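Local coordinates for protein hydrazine synthase subunit gamma (Candidatus Kuenenia stuttgartiensis, PDB 5C2V) that catalyses the three-electron reduction of nitric oxide to hydroxylamine, the first half-reaction of hydrazine synthesis, and carries two covalently bound c-type hemes, at residues E145-I148 with C149-A153; T269-D273 with G274-T278; I283-V287 with N288-M292; S297-Q301 with Q302-D306. All coordinates share one frame; numbering follows the deposited sequence.

Contact 1 comes first along the chain, two turns of helix 141-152 lying beside heme 1. The other three follow in the cytochrome c region of the chain. Contact 2 folds 269-278 back on itself between a calcium ion and the propionates of heme 2; contact 3 closes the loop just before His293, and contact 4 starts helix 301-312. They run in series, none nesting in or crossing another. Contacts 2 and 3 meet where Phe271 CE2 lies 3.5 Å from Val287 CG2, and contacts 3 and 4 where Ile283 packs on Leu304. Contact 1 stands apart, its nearest atoms about 17 Å from those of contact 2.

Contact 1. Residues E145-I148 with C149-A153. With HEC (heme c), chain V.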
loop_
_atom_site.group_PDB
_atom_site.type_symbol
_atom_site.label_atom_id
_atom_site.label_comp_id
_atom_site.label_asym_id
_atom_site.label_seq_id
_atom_site.Cartn_x
_atom_site.Cartn_y
_atom_site.Cartn_z
ATOM N N GLU C 145 51.511 -3.461 -23.453
ATOM C CA GLU C 145 52.596 -3.418 -24.430
ATOM C C GLU C 145 52.122 -3.889 -25.802
ATOM O O GLU C 145 52.477 -3.302 -26.823
ATOM C CB GLU C 145 53.780 -4.267 -23.966
ATOM C CG GLU C 145 54.975 -4.211 -24.907
ATOM C CD GLU C 145 56.121 -5.094 -24.459
ATOM O OE1 GLU C 145 55.985 -5.769 -23.417
ATOM O OE2 GLU C 145 57.162 -5.112 -25.151
ATOM N N ALA C 146 51.315 -4.946 -25.817
ATOM C CA ALA C 146 50.761 -5.474 -27.059
ATOM C C ALA C 146 49.856 -4.447 -27.734
ATOM O O ALA C 146 49.914 -4.254 -28.952
ATOM C CB ALA C 146 49.997 -6.761 -26.794
ATOM N N LEU C 147 49.024 -3.792 -26.930
ATOM C CA LEU C 147 48.132 -2.748 -27.427
ATOM C C LEU C 147 48.926 -1.621 -28.085
ATOM O O LEU C 147 48.621 -1.194 -29.206
ATOM C CB LEU C 147 47.271 -2.203 -26.285
ATOM C CG LEU C 147 46.190 -1.180 -26.630
ATOM C CD1 LEU C 147 45.315 -1.685 -27.763
ATOM C CD2 LEU C 147 45.350 -0.881 -25.398
ATOM N N ILE C 148 49.956 -1.155 -27.385
ATOM C CA ILE C 148 50.821 -0.101 -27.903
ATOM C C ILE C 148 51.516 -0.548 -29.187
ATOM O O ILE C 148 51.687 0.243 -30.115
ATOM C CB ILE C 148 51.876 0.319 -26.865
ATOM C CG1 ILE C 148 51.191 0.738 -25.564
ATOM C CG2 ILE C 148 52.739 1.453 -27.398
ATOM C CD1 ILE C 148 50.129 1.798 -25.752
ATOM N N CYS C 149 51.902 -1.819 -29.241
ATOM C CA CYS C 149 52.495 -2.381 -30.448
ATOM C C CYS C 149 51.513 -2.326 -31.613
ATOM O O CYS C 149 51.902 -2.046 -32.747
ATOM C CB CYS C 149 52.954 -3.821 -30.214
ATOM S SG CYS C 149 54.423 -3.985 -29.171
ATOM N N TYR C 150 50.240 -2.589 -31.329
ATOM C CA TYR C 150 49.208 -2.505 -32.357
ATOM C C TYR C 150 49.034 -1.074 -32.848
ATOM O O TYR C 150 48.868 -0.833 -34.044
ATOM C CB TYR C 150 47.869 -3.038 -31.842
ATOM C CG TYR C 150 46.708 -2.698 -32.753
ATOM C CD1 TYR C 150 46.484 -3.419 -33.919
ATOM C CD2 TYR C 150 45.845 -1.651 -32.453
ATOM C CE1 TYR C 150 45.432 -3.108 -34.760
ATOM C CE2 TYR C 150 44.790 -1.334 -33.289
ATOM C CZ TYR C 150 44.587 -2.066 -34.440
ATOM O OH TYR C 150 43.537 -1.753 -35.274
ATOM N N ILE C 151 49.061 -0.125 -31.917
ATOM C CA ILE C 151 48.880 1.282 -32.263
ATOM C C ILE C 151 50.043 1.812 -33.101
ATOM O O ILE C 151 49.839 2.535 -34.078
ATOM C CB ILE C 151 48.728 2.143 -31.002
ATOM C CG1 ILE C 151 47.491 1.705 -30.221
ATOM C CG2 ILE C 151 48.628 3.617 -31.362
ATOM C CD1 ILE C 151 47.647 1.846 -28.740
ATOM N N ARG C 152 51.260 1.440 -32.718
ATOM C CA ARG C 152 52.458 1.881 -33.424
ATOM C C ARG C 152 52.548 1.279 -34.823
ATOM O O ARG C 152 53.183 1.845 -35.713
ATOM C CB ARG C 152 53.709 1.519 -32.618
ATOM C CG ARG C 152 53.854 2.304 -31.324
ATOM C CD ARG C 152 54.866 1.666 -30.384
ATOM N NE ARG C 152 56.222 1.679 -30.926
ATOM C CZ ARG C 152 57.290 1.246 -30.263
ATOM N NH1 ARG C 152 57.160 0.768 -29.032
ATOM N NH2 ARG C 152 58.489 1.293 -30.828
ATOM N N ALA C 153 51.904 0.131 -35.013
ATOM C CA ALA C 153 51.976 -0.590 -36.279
ATOM C C ALA C 153 50.970 -0.067 -37.299
ATOM O O ALA C 153 50.919 -0.546 -38.432
ATOM C CB ALA C 153 51.761 -2.077 -36.046
HETATM FE FE HEC V . 41.445 7.081 -27.293
HETATM C CHA HEC V . 43.233 9.939 -27.962
HETATM C CHB HEC V . 44.181 5.199 -28.070
HETATM C CHC HEC V . 39.739 4.223 -26.384
HETATM C CHD HEC V . 38.497 8.827 -27.251
HETATM N NA HEC V . 43.377 7.502 -27.872
HETATM C C1A HEC V . 43.893 8.747 -28.167
HETATM C C2A HEC V . 45.222 8.566 -28.729
HETATM C C3A HEC V . 45.478 7.248 -28.751
HETATM C C4A HEC V . 44.322 6.560 -28.215
HETATM C CMA HEC V . 46.759 6.540 -29.249
HETATM C CAA HEC V . 46.162 9.708 -29.191
HETATM C CBA HEC V . 46.465 9.624 -30.687
HETATM C CGA HEC V . 47.413 10.724 -31.088
HETATM O O1A HEC V . 47.728 11.591 -30.234
HETATM O O2A HEC V . 47.853 10.732 -32.268
HETATM N NB HEC V . 41.837 5.051 -27.351
HETATM C C1B HEC V . 43.121 4.556 -27.467
HETATM C C2B HEC V . 43.158 3.250 -26.840
HETATM C C3B HEC V . 41.930 2.975 -26.381
HETATM C C4B HEC V . 41.076 4.104 -26.690
HETATM C CMB HEC V . 44.407 2.346 -26.756
HETATM C CAB HEC V . 41.473 1.698 -25.637
HETATM C CBB HEC V . 42.085 1.635 -24.221
HETATM N NC HEC V . 39.474 6.604 -26.909
HETATM C C1C HEC V . 38.990 5.373 -26.514
HETATM C C2C HEC V . 37.603 5.537 -26.129
HETATM C C3C HEC V . 37.228 6.769 -26.499
HETATM C C4C HEC V . 38.418 7.493 -26.912
HETATM C CMC HEC V . 36.655 4.360 -25.801
HETATM C CAC HEC V . 35.812 7.377 -26.365
HETATM C CBC HEC V . 35.442 7.550 -24.875
HETATM N ND HEC V . 40.934 9.071 -27.634
HETATM C C1D HEC V . 39.654 9.570 -27.393
HETATM C C2D HEC V . 39.729 11.011 -27.312
HETATM C C3D HEC V . 41.207 11.358 -27.536
HETATM C C4D HEC V . 41.880 10.093 -27.726
HETATM C CMD HEC V . 38.566 11.993 -27.056
HETATM C CAD HEC V . 41.844 12.762 -27.544
HETATM C CBD HEC V . 42.104 13.184 -26.101
HETATM C CGD HEC V . 42.746 14.545 -26.079
HETATM O O1D HEC V . 43.041 15.056 -24.967
HETATM O O2D HEC V . 42.963 15.118 -27.176
HETATM O O HOH W 1 41.935 7.650 -25.335
#
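Ile151 reaches back one helical turn to Leu147 and Ile148, and its side chain illustrates how a single branched residue can serve both a helix and a cofactor. Its CB rests 3.6 Å from Ile148 O. From there CG1, anti to its own carbonyl carbon (chi1 -61°), points back up the helix, and it and CD1 both lie against Leu147 O. The apolar neighbours of CD1 are Ile148 CD1 at 3.9 Å, Leu147 CG at 4.0 Å and the heme methyl CMB at 3.8 Å. The other branch, CG2, leans toward a second heme methyl, CMA. Leu147 joins in from the turn before, its CD2 3.6 Å from CMB, so that two residues four apart hold the same methyl group. Ile151 N donates to Leu147 O at 2.9 Å, as part of the regular i to i+4 ladder. Round the helix, Ile148 CG2 packs on Arg152 CD, while the guanidinium of Arg152 turns off to Ser36 O. Leu147 and Ile151 also touch Cys126, one of the covalent attachments of heme 1. The arrangement is that of a helix lining the pocket of a c-type heme, here the one that appears to form the active site.

Contact 2. Residues T269-D273 with G274-T278. With CA (calcium ion), chain S; HEC (heme c), chain B.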
loop_
_atom_site.group_PDB
_atom_site.type_symbol
_atom_site.label_atom_id
_atom_site.label_comp_id
_atom_site.label_asym_id
_atom_site.label_seq_id
_atom_site.Cartn_x
_atom_site.Cartn_y
_atom_site.Cartn_z
ATOM N N THR C 269 35.670 16.052 -38.756
ATOM C CA THR C 269 35.593 17.205 -37.864
ATOM C C THR C 269 36.923 17.574 -37.154
ATOM O O THR C 269 37.285 16.999 -36.117
ATOM C CB THR C 269 34.475 16.999 -36.845
ATOM O OG1 THR C 269 33.237 16.815 -37.546
ATOM C CG2 THR C 269 34.348 18.212 -36.014
ATOM N N TYR C 270 37.702 18.419 -37.830
ATOM C CA TYR C 270 39.054 18.846 -37.433
ATOM C C TYR C 270 39.219 19.821 -36.248
ATOM O O TYR C 270 38.264 20.196 -35.574
ATOM C CB TYR C 270 39.725 19.465 -38.660
ATOM C CG TYR C 270 39.353 18.713 -39.904
ATOM C CD1 TYR C 270 39.966 17.510 -40.205
ATOM C CD2 TYR C 270 38.353 19.173 -40.752
ATOM C CE1 TYR C 270 39.621 16.801 -41.322
ATOM C CE2 TYR C 270 37.993 18.462 -41.877
ATOM C CZ TYR C 270 38.632 17.274 -42.155
ATOM O OH TYR C 270 38.290 16.554 -43.277
ATOM N N PHE C 271 40.473 20.243 -36.079
ATOM C CA PHE C 271 41.100 20.805 -34.869
ATOM C C PHE C 271 41.003 19.907 -33.627
ATOM O O PHE C 271 40.868 18.692 -33.756
ATOM C CB PHE C 271 40.507 22.184 -34.548
ATOM C CG PHE C 271 40.927 23.263 -35.507
ATOM C CD1 PHE C 271 42.185 23.237 -36.087
ATOM C CD2 PHE C 271 40.069 24.301 -35.826
ATOM C CE1 PHE C 271 42.577 24.224 -36.971
ATOM C CE2 PHE C 271 40.457 25.292 -36.711
ATOM C CZ PHE C 271 41.713 25.253 -37.284
ATOM N N HIS C 272 41.049 20.501 -32.434
ATOM C CA HIS C 272 41.100 19.701 -31.202
ATOM C C HIS C 272 39.731 19.367 -30.611
ATOM O O HIS C 272 39.493 18.242 -30.171
ATOM C CB HIS C 272 41.988 20.378 -30.145
ATOM C CG HIS C 272 41.406 21.620 -29.543
ATOM N ND1 HIS C 272 41.231 22.786 -30.259
ATOM C CD2 HIS C 272 40.989 21.884 -28.285
ATOM C CE1 HIS C 272 40.716 23.709 -29.467
ATOM N NE2 HIS C 272 40.559 23.190 -28.264
ATOM N N ASP C 273 38.844 20.355 -30.593
ATOM C CA ASP C 273 37.519 20.185 -30.012
ATOM C C ASP C 273 36.537 19.779 -31.094
ATOM O O ASP C 273 35.361 19.534 -30.829
ATOM C CB ASP C 273 37.056 21.473 -29.332
ATOM C CG ASP C 273 36.880 22.620 -30.312
ATOM O OD1 ASP C 273 37.519 22.593 -31.385
ATOM O OD2 ASP C 273 36.099 23.548 -30.010
ATOM N N GLY C 274 37.034 19.711 -32.321
ATOM C CA GLY C 274 36.178 19.441 -33.452
ATOM C C GLY C 274 35.369 20.674 -33.800
ATOM O O GLY C 274 34.203 20.584 -34.182
ATOM N N GLY C 275 35.986 21.839 -33.653
ATOM C CA GLY C 275 35.317 23.085 -33.967
ATOM C C GLY C 275 35.083 23.226 -35.458
ATOM O O GLY C 275 34.087 23.805 -35.887
ATOM N N ALA C 276 35.997 22.670 -36.247
ATOM C CA ALA C 276 35.934 22.789 -37.698
ATOM C C ALA C 276 35.183 21.616 -38.318
ATOM O O ALA C 276 35.643 20.475 -38.275
ATOM C CB ALA C 276 37.332 22.888 -38.279
ATOM N N ARG C 277 34.025 21.912 -38.902
ATOM C CA ARG C 277 33.149 20.882 -39.448
ATOM C C ARG C 277 33.603 20.391 -40.822
ATOM O O ARG C 277 33.405 19.225 -41.165
ATOM C CB ARG C 277 31.714 21.408 -39.509
ATOM C CG ARG C 277 31.067 21.486 -38.134
ATOM C CD ARG C 277 29.873 22.423 -38.092
ATOM N NE ARG C 277 29.276 22.446 -36.760
ATOM C CZ ARG C 277 28.319 23.285 -36.378
ATOM N NH1 ARG C 277 27.842 24.185 -37.228
ATOM N NH2 ARG C 277 27.840 23.226 -35.143
ATOM N N THR C 278 34.206 21.278 -41.605
ATOM C CA THR C 278 34.805 20.888 -42.878
ATOM C C THR C 278 36.236 21.406 -42.965
ATOM O O THR C 278 36.639 22.263 -42.177
ATOM C CB THR C 278 33.998 21.411 -44.086
ATOM O OG1 THR C 278 33.875 22.836 -44.006
ATOM C CG2 THR C 278 32.610 20.785 -44.117
HETATM CA CA CA S . 39.083 14.748 -35.883
HETATM FE FE HEC B . 47.613 23.882 -39.302
HETATM C CHA HEC B . 45.632 21.869 -37.345
HETATM C CHB HEC B . 45.946 22.820 -42.094
HETATM C CHC HEC B . 49.072 26.409 -41.138
HETATM C CHD HEC B . 49.552 24.710 -36.619
HETATM N NA HEC B . 46.055 22.600 -39.653
HETATM C C1A HEC B . 45.412 21.826 -38.706
HETATM C C2A HEC B . 44.468 20.971 -39.398
HETATM C C3A HEC B . 44.553 21.231 -40.706
HETATM C C4A HEC B . 45.553 22.263 -40.896
HETATM C CMA HEC B . 43.731 20.550 -41.821
HETATM C CAA HEC B . 43.531 19.934 -38.740
HETATM C CBA HEC B . 44.359 18.782 -38.179
HETATM C CGA HEC B . 43.486 17.889 -37.336
HETATM O O1A HEC B . 43.917 16.751 -37.022
HETATM O O2A HEC B . 42.356 18.315 -36.982
HETATM N NB HEC B . 47.585 24.458 -41.280
HETATM C C1B HEC B . 46.703 23.966 -42.225
HETATM C C2B HEC B . 46.709 24.867 -43.358
HETATM C C3B HEC B . 47.578 25.855 -43.096
HETATM C C4B HEC B . 48.142 25.619 -41.781
HETATM C CMB HEC B . 45.865 24.683 -44.639
HETATM C CAB HEC B . 47.927 27.056 -44.008
HETATM C CBB HEC B . 46.734 28.034 -44.089
HETATM N NC HEC B . 49.048 25.298 -38.947
HETATM C C1C HEC B . 49.506 26.250 -39.838
HETATM C C2C HEC B . 50.428 27.116 -39.127
HETATM C C3C HEC B . 50.647 26.577 -37.922
HETATM C C4C HEC B . 49.725 25.469 -37.756
HETATM C CMC HEC B . 51.286 28.213 -39.796
HETATM C CAC HEC B . 51.608 27.108 -36.831
HETATM C CBC HEC B . 51.124 28.475 -36.298
HETATM N ND HEC B . 47.636 23.312 -37.290
HETATM C C1D HEC B . 48.452 23.926 -36.343
HETATM C C2D HEC B . 47.955 23.608 -35.021
HETATM C C3D HEC B . 46.728 22.714 -35.254
HETATM C C4D HEC B . 46.608 22.591 -36.690
HETATM C CMD HEC B . 48.542 24.067 -33.668
HETATM C CAD HEC B . 45.800 22.086 -34.192
HETATM C CBD HEC B . 45.041 23.193 -33.470
HETATM C CGD HEC B . 43.922 22.597 -32.659
HETATM O O1D HEC B . 43.151 23.375 -32.039
HETATM O O2D HEC B . 43.802 21.345 -32.634
HETATM O O HOH W 2 37.558 13.012 -36.391
HETATM O O HOH W 3 40.809 13.106 -35.498
#
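Asp273 sets its CG between its own backbone N and carbonyl carbon (chi1 64°), which curls the carboxylate forward along the chain until OD1 stands 2.8 Å from Gly275 N. That bond is bent and weak, yet it has the pattern of an Asx turn, and OD2 of the same carboxylate has a salt bridge with Arg213. Phe271 takes a different course: with CG anti to the carbonyl carbon (chi1 -72°), its ring is placed between Ala276 and the cofactor. On one side CD2 touches Ala276 CB at 3.9 Å; on the other CD1 is 3.9 Å from CBD of heme 2, and the methine carbon CHA lies at the ring edge, in its plane. The two arms of the turn are joined by a single antiparallel bridge, a hydrogen-bonded pair of Tyr270 and Ala276, in which the bond from Ala276 N to Tyr270 O is weak at 3.4 Å. The heme's two propionates are met separately. Phe271 N gives a weak bond of 2.8 Å to O2A, and His272 ND1 gives another of 2.7 Å to O1D, while NE2 of that imidazole is bonded to Asp251, a second-shell residue that helps fix the ring's rotation. Thr269 O binds calcium at 2.9 Å, next to two waters, in a site to which Asn90, Ser267 and Gly268 also belong. Heme and metal are thus served by one short turn, a propionate-binding and calcium-binding loop of the cytochrome c lobe that holds heme 2.

Contact 3. Residues I283-V287 with N288-M292; sequences INNTV and NDKDM
The amides of Asn285 and Asn288 stand nearly perpendicular, their planes 85° apart, and cross at a slant. One face of the Asn285 amide is overlain by the backbone of the following turn, with Lys290 CA 4.3 Å from Asn285 CG almost directly above it and Asp291 N, on the same side, 3.9 Å from that CG. The carboxylate of Asp291 is turned 81° from this amide; its OD1 is hydrogen-bonded to Ser297 OG and so ties the turn to residues 297-301. Asn288 sits against its predecessor, CG 4.0 Å from Val287 C. Each segment also has a turn of its own. Asn284 OD1 accepts Thr286 OG1 at 2.6 Å, the donor lying above the carbonyl plane, and Thr286 N more weakly at 3.3 Å, an Asx turn. Further on, Met292 N donates to Asp289 O at 3.2 Å, and the backbone angles of Lys290 and Asp291 make this a type II beta turn. Val287 O is held from outside by Arg213, and Ile283 packs on helix 301-312. Two successive turns folded against each other thus form the loop that leads straight into His293, the axial iron ligand of heme 2.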
loop_
_atom_site.group_PDB
_atom_site.type_symbol
_atom_site.label_atom_id
_atom_site.label_comp_id
_atom_site.label_asym_id
_atom_site.label_seq_id
_atom_site.Cartn_x
_atom_site.Cartn_y
_atom_site.Cartn_z
ATOM N N ILE C 283 40.388 27.116 -42.443
ATOM C CA ILE C 283 41.033 28.084 -43.318
ATOM C C ILE C 283 40.302 29.424 -43.267
ATOM O O ILE C 283 40.896 30.462 -42.974
ATOM C CB ILE C 283 41.103 27.564 -44.763
ATOM C CG1 ILE C 283 41.922 26.274 -44.812
ATOM C CG2 ILE C 283 41.715 28.601 -45.672
ATOM C CD1 ILE C 283 41.976 25.632 -46.175
ATOM N N ASN C 284 39.003 29.383 -43.554
ATOM C CA ASN C 284 38.170 30.568 -43.766
ATOM C C ASN C 284 38.092 31.552 -42.592
ATOM O O ASN C 284 37.415 32.577 -42.692
ATOM C CB ASN C 284 36.752 30.129 -44.144
ATOM C CG ASN C 284 36.156 29.147 -43.148
ATOM O OD1 ASN C 284 36.613 29.040 -42.011
ATOM N ND2 ASN C 284 35.129 28.421 -43.578
ATOM N N ASN C 285 38.746 31.216 -41.479
ATOM C CA ASN C 285 38.811 32.078 -40.294
ATOM C C ASN C 285 37.453 32.250 -39.632
ATOM O O ASN C 285 37.055 33.356 -39.263
ATOM C CB ASN C 285 39.395 33.451 -40.645
ATOM C CG ASN C 285 40.850 33.380 -41.063
ATOM O OD1 ASN C 285 41.604 32.532 -40.587
ATOM N ND2 ASN C 285 41.252 34.273 -41.960
ATOM N N THR C 286 36.749 31.135 -39.489
ATOM C CA THR C 286 35.461 31.092 -38.816
ATOM C C THR C 286 35.643 30.592 -37.386
ATOM O O THR C 286 35.318 31.288 -36.424
ATOM C CB THR C 286 34.461 30.200 -39.569
ATOM O OG1 THR C 286 35.077 28.943 -39.873
ATOM C CG2 THR C 286 34.029 30.866 -40.867
ATOM N N VAL C 287 36.157 29.372 -37.260
ATOM C CA VAL C 287 36.318 28.726 -35.960
ATOM C C VAL C 287 37.652 29.045 -35.276
ATOM O O VAL C 287 37.958 28.485 -34.224
ATOM C CB VAL C 287 36.182 27.197 -36.087
ATOM C CG1 VAL C 287 34.777 26.830 -36.536
ATOM C CG2 VAL C 287 37.215 26.650 -37.056
ATOM N N ASN C 288 38.450 29.928 -35.872
ATOM C CA ASN C 288 39.695 30.372 -35.242
ATOM C C ASN C 288 39.926 31.875 -35.397
ATOM O O ASN C 288 39.285 32.527 -36.220
ATOM C CB ASN C 288 40.890 29.603 -35.812
ATOM C CG ASN C 288 41.022 29.755 -37.315
ATOM O OD1 ASN C 288 41.594 30.728 -37.806
ATOM N ND2 ASN C 288 40.498 28.785 -38.056
ATOM N N ASP C 289 40.846 32.415 -34.601
ATOM C CA ASP C 289 41.171 33.840 -34.652
ATOM C C ASP C 289 41.762 34.220 -36.006
ATOM O O ASP C 289 42.354 33.383 -36.689
ATOM C CB ASP C 289 42.140 34.215 -33.529
ATOM C CG ASP C 289 41.452 34.340 -32.182
ATOM O OD1 ASP C 289 40.234 34.613 -32.158
ATOM O OD2 ASP C 289 42.131 34.171 -31.147
ATOM N N LYS C 290 41.596 35.483 -36.388
ATOM C CA LYS C 290 41.954 35.931 -37.729
ATOM C C LYS C 290 43.447 35.801 -38.014
ATOM O O LYS C 290 44.284 36.350 -37.295
ATOM C CB LYS C 290 41.514 37.380 -37.933
ATOM C CG LYS C 290 41.387 37.789 -39.389
ATOM C CD LYS C 290 40.814 39.190 -39.515
ATOM C CE LYS C 290 40.432 39.500 -40.951
ATOM N NZ LYS C 290 39.392 38.561 -41.455
ATOM N N ASP C 291 43.757 35.059 -39.074
ATOM C CA ASP C 291 45.122 34.844 -39.553
ATOM C C ASP C 291 46.047 34.258 -38.489
ATOM O O ASP C 291 47.268 34.359 -38.601
ATOM C CB ASP C 291 45.715 36.152 -40.082
ATOM C CG ASP C 291 45.057 36.613 -41.366
ATOM O OD1 ASP C 291 44.613 35.749 -42.152
ATOM O OD2 ASP C 291 44.987 37.839 -41.592
ATOM N N MET C 292 45.471 33.640 -37.464
ATOM C CA MET C 292 46.275 32.982 -36.444
ATOM C C MET C 292 46.630 31.562 -36.871
ATOM O O MET C 292 47.611 30.986 -36.393
ATOM C CB MET C 292 45.544 32.984 -35.104
ATOM C CG MET C 292 45.627 34.306 -34.363
ATOM S SD MET C 292 47.317 34.719 -33.894
ATOM C CE MET C 292 47.081 36.337 -33.165
#

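Contact 4. Residues S297-Q301 with Q302-D306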
loop_
_atom_site.group_PDB
_atom_site.type_symbol
_atom_site.label_atom_id
_atom_site.label_comp_id
_atom_site.label_asym_id
_atom_site.label_seq_id
_atom_site.Cartn_x
_atom_site.Cartn_y
_atom_site.Cartn_z
ATOM N N SER C 297 43.356 35.549 -45.118
ATOM C CA SER C 297 42.364 36.617 -45.265
ATOM C C SER C 297 42.351 37.228 -46.663
ATOM O O SER C 297 41.302 37.641 -47.159
ATOM C CB SER C 297 42.606 37.714 -44.227
ATOM O OG SER C 297 42.479 37.208 -42.910
ATOM N N HIS C 298 43.520 37.282 -47.289
ATOM C CA HIS C 298 43.663 37.876 -48.611
ATOM C C HIS C 298 43.232 36.927 -49.727
ATOM O O HIS C 298 42.907 37.365 -50.829
ATOM C CB HIS C 298 45.110 38.314 -48.826
ATOM C CG HIS C 298 46.104 37.213 -48.628
ATOM N ND1 HIS C 298 46.437 36.324 -49.626
ATOM C CD2 HIS C 298 46.822 36.846 -47.541
ATOM C CE1 HIS C 298 47.330 35.464 -49.166
ATOM N NE2 HIS C 298 47.579 35.759 -47.902
ATOM N N LEU C 299 43.232 35.629 -49.440
ATOM C CA LEU C 299 42.767 34.632 -50.402
ATOM C C LEU C 299 41.256 34.764 -50.588
ATOM O O LEU C 299 40.577 35.319 -49.729
ATOM C CB LEU C 299 43.122 33.216 -49.933
ATOM C CG LEU C 299 44.584 32.813 -49.709
ATOM C CD1 LEU C 299 44.664 31.333 -49.361
ATOM C CD2 LEU C 299 45.455 33.120 -50.919
ATOM N N LYS C 300 40.726 34.275 -51.705
ATOM C CA LYS C 300 39.274 34.197 -51.845
ATOM C C LYS C 300 38.926 32.897 -52.595
ATOM O O LYS C 300 39.815 32.206 -53.091
ATOM C CB LYS C 300 38.724 35.493 -52.512
ATOM C CG LYS C 300 37.355 35.423 -53.209
ATOM C CD LYS C 300 36.380 36.491 -52.708
ATOM C CE LYS C 300 35.004 36.292 -53.335
ATOM N NZ LYS C 300 34.269 35.160 -52.695
ATOM N N GLN C 301 37.632 32.622 -52.720
ATOM C CA GLN C 301 37.059 31.284 -52.767
ATOM C C GLN C 301 37.713 30.223 -53.655
ATOM O O GLN C 301 37.869 29.088 -53.214
ATOM C CB GLN C 301 35.591 31.405 -53.173
ATOM C CG GLN C 301 34.770 30.179 -52.849
ATOM C CD GLN C 301 34.734 29.884 -51.358
ATOM O OE1 GLN C 301 34.635 28.729 -50.946
ATOM N NE2 GLN C 301 34.804 30.932 -50.539
ATOM N N GLN C 302 38.077 30.555 -54.890
ATOM C CA GLN C 302 38.652 29.545 -55.779
ATOM C C GLN C 302 39.976 29.027 -55.211
ATOM O O GLN C 302 40.246 27.819 -55.218
ATOM C CB GLN C 302 38.847 30.110 -57.188
ATOM C CG GLN C 302 38.555 29.109 -58.297
ATOM C CD GLN C 302 39.632 28.055 -58.425
ATOM O OE1 GLN C 302 40.818 28.373 -58.489
ATOM N NE2 GLN C 302 39.225 26.791 -58.456
ATOM N N GLU C 303 40.783 29.949 -54.694
ATOM C CA GLU C 303 42.043 29.607 -54.042
ATOM C C GLU C 303 41.819 28.703 -52.832
ATOM O O GLU C 303 42.518 27.706 -52.652
ATOM C CB GLU C 303 42.782 30.874 -53.611
ATOM C CG GLU C 303 43.264 31.741 -54.761
ATOM C CD GLU C 303 43.987 32.986 -54.287
ATOM O OE1 GLU C 303 43.371 33.792 -53.559
ATOM O OE2 GLU C 303 45.174 33.156 -54.639
ATOM N N LEU C 304 40.842 29.067 -52.007
ATOM C CA LEU C 304 40.528 28.321 -50.794
ATOM C C LEU C 304 40.056 26.906 -51.119
ATOM O O LEU C 304 40.436 25.944 -50.449
ATOM C CB LEU C 304 39.466 29.065 -49.982
ATOM C CG LEU C 304 39.830 30.508 -49.617
ATOM C CD1 LEU C 304 38.612 31.290 -49.147
ATOM C CD2 LEU C 304 40.926 30.541 -48.565
ATOM N N GLN C 305 39.231 26.790 -52.156
ATOM C CA GLN C 305 38.721 25.501 -52.604
ATOM C C GLN C 305 39.850 24.631 -53.144
ATOM O O GLN C 305 39.892 23.427 -52.886
ATOM C CB GLN C 305 37.638 25.686 -53.671
ATOM C CG GLN C 305 36.360 26.336 -53.162
ATOM C CD GLN C 305 35.337 26.549 -54.263
ATOM O OE1 GLN C 305 35.550 26.149 -55.407
ATOM N NE2 GLN C 305 34.220 27.179 -53.920
ATOM N N ASP C 306 40.760 25.244 -53.895
ATOM C CA ASP C 306 41.935 24.527 -54.383
ATOM C C ASP C 306 42.780 24.018 -53.221
ATOM O O ASP C 306 43.259 22.882 -53.241
ATOM C CB ASP C 306 42.781 25.418 -55.291
ATOM C CG ASP C 306 42.193 25.562 -56.677
ATOM O OD1 ASP C 306 41.404 24.683 -57.085
ATOM O OD2 ASP C 306 42.529 26.548 -57.362
#
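Leu299 and Leu304 make the hydrophobic staple at the start of helix 301-312, an apolar residue just ahead of the helix packed on the residue five places on, at the fourth position of the helix. Their side chains approach at a slant, Leu299 CB 3.7 Å from Leu304 CD2, with Leu299 CD1 also near that methyl. Glu303 runs across Leu299 at about a right angle: CG lies anti to the carbonyl carbon (chi1 -66°), which turns the chain back toward 299-300, and its extended form beyond CG carries OE1 to 3.4 Å from Leu299 CD2. Gln301 and Gln305, one turn apart on the outer side, lie obliquely with amide planes 69° apart. Gln305 NE2 makes only a weak bond to Gln301 OE1, at 3.4 Å, while the backbone bond from Gln305 N to Gln301 O at 2.9 Å is the first firm rung of the helix. Lys300 O takes weaker bonds from Glu303 N and Leu304 N. Around this end, Leu299 leans on Ile178 of helix 170-179, to which Asp306 is tied by a salt bridge with Arg174. Beside the staple, Lys300 N donates to Glu303 OE1 over 3.3 Å at 153°, using the oxygen's anti lone pair, the one directed away from OE2.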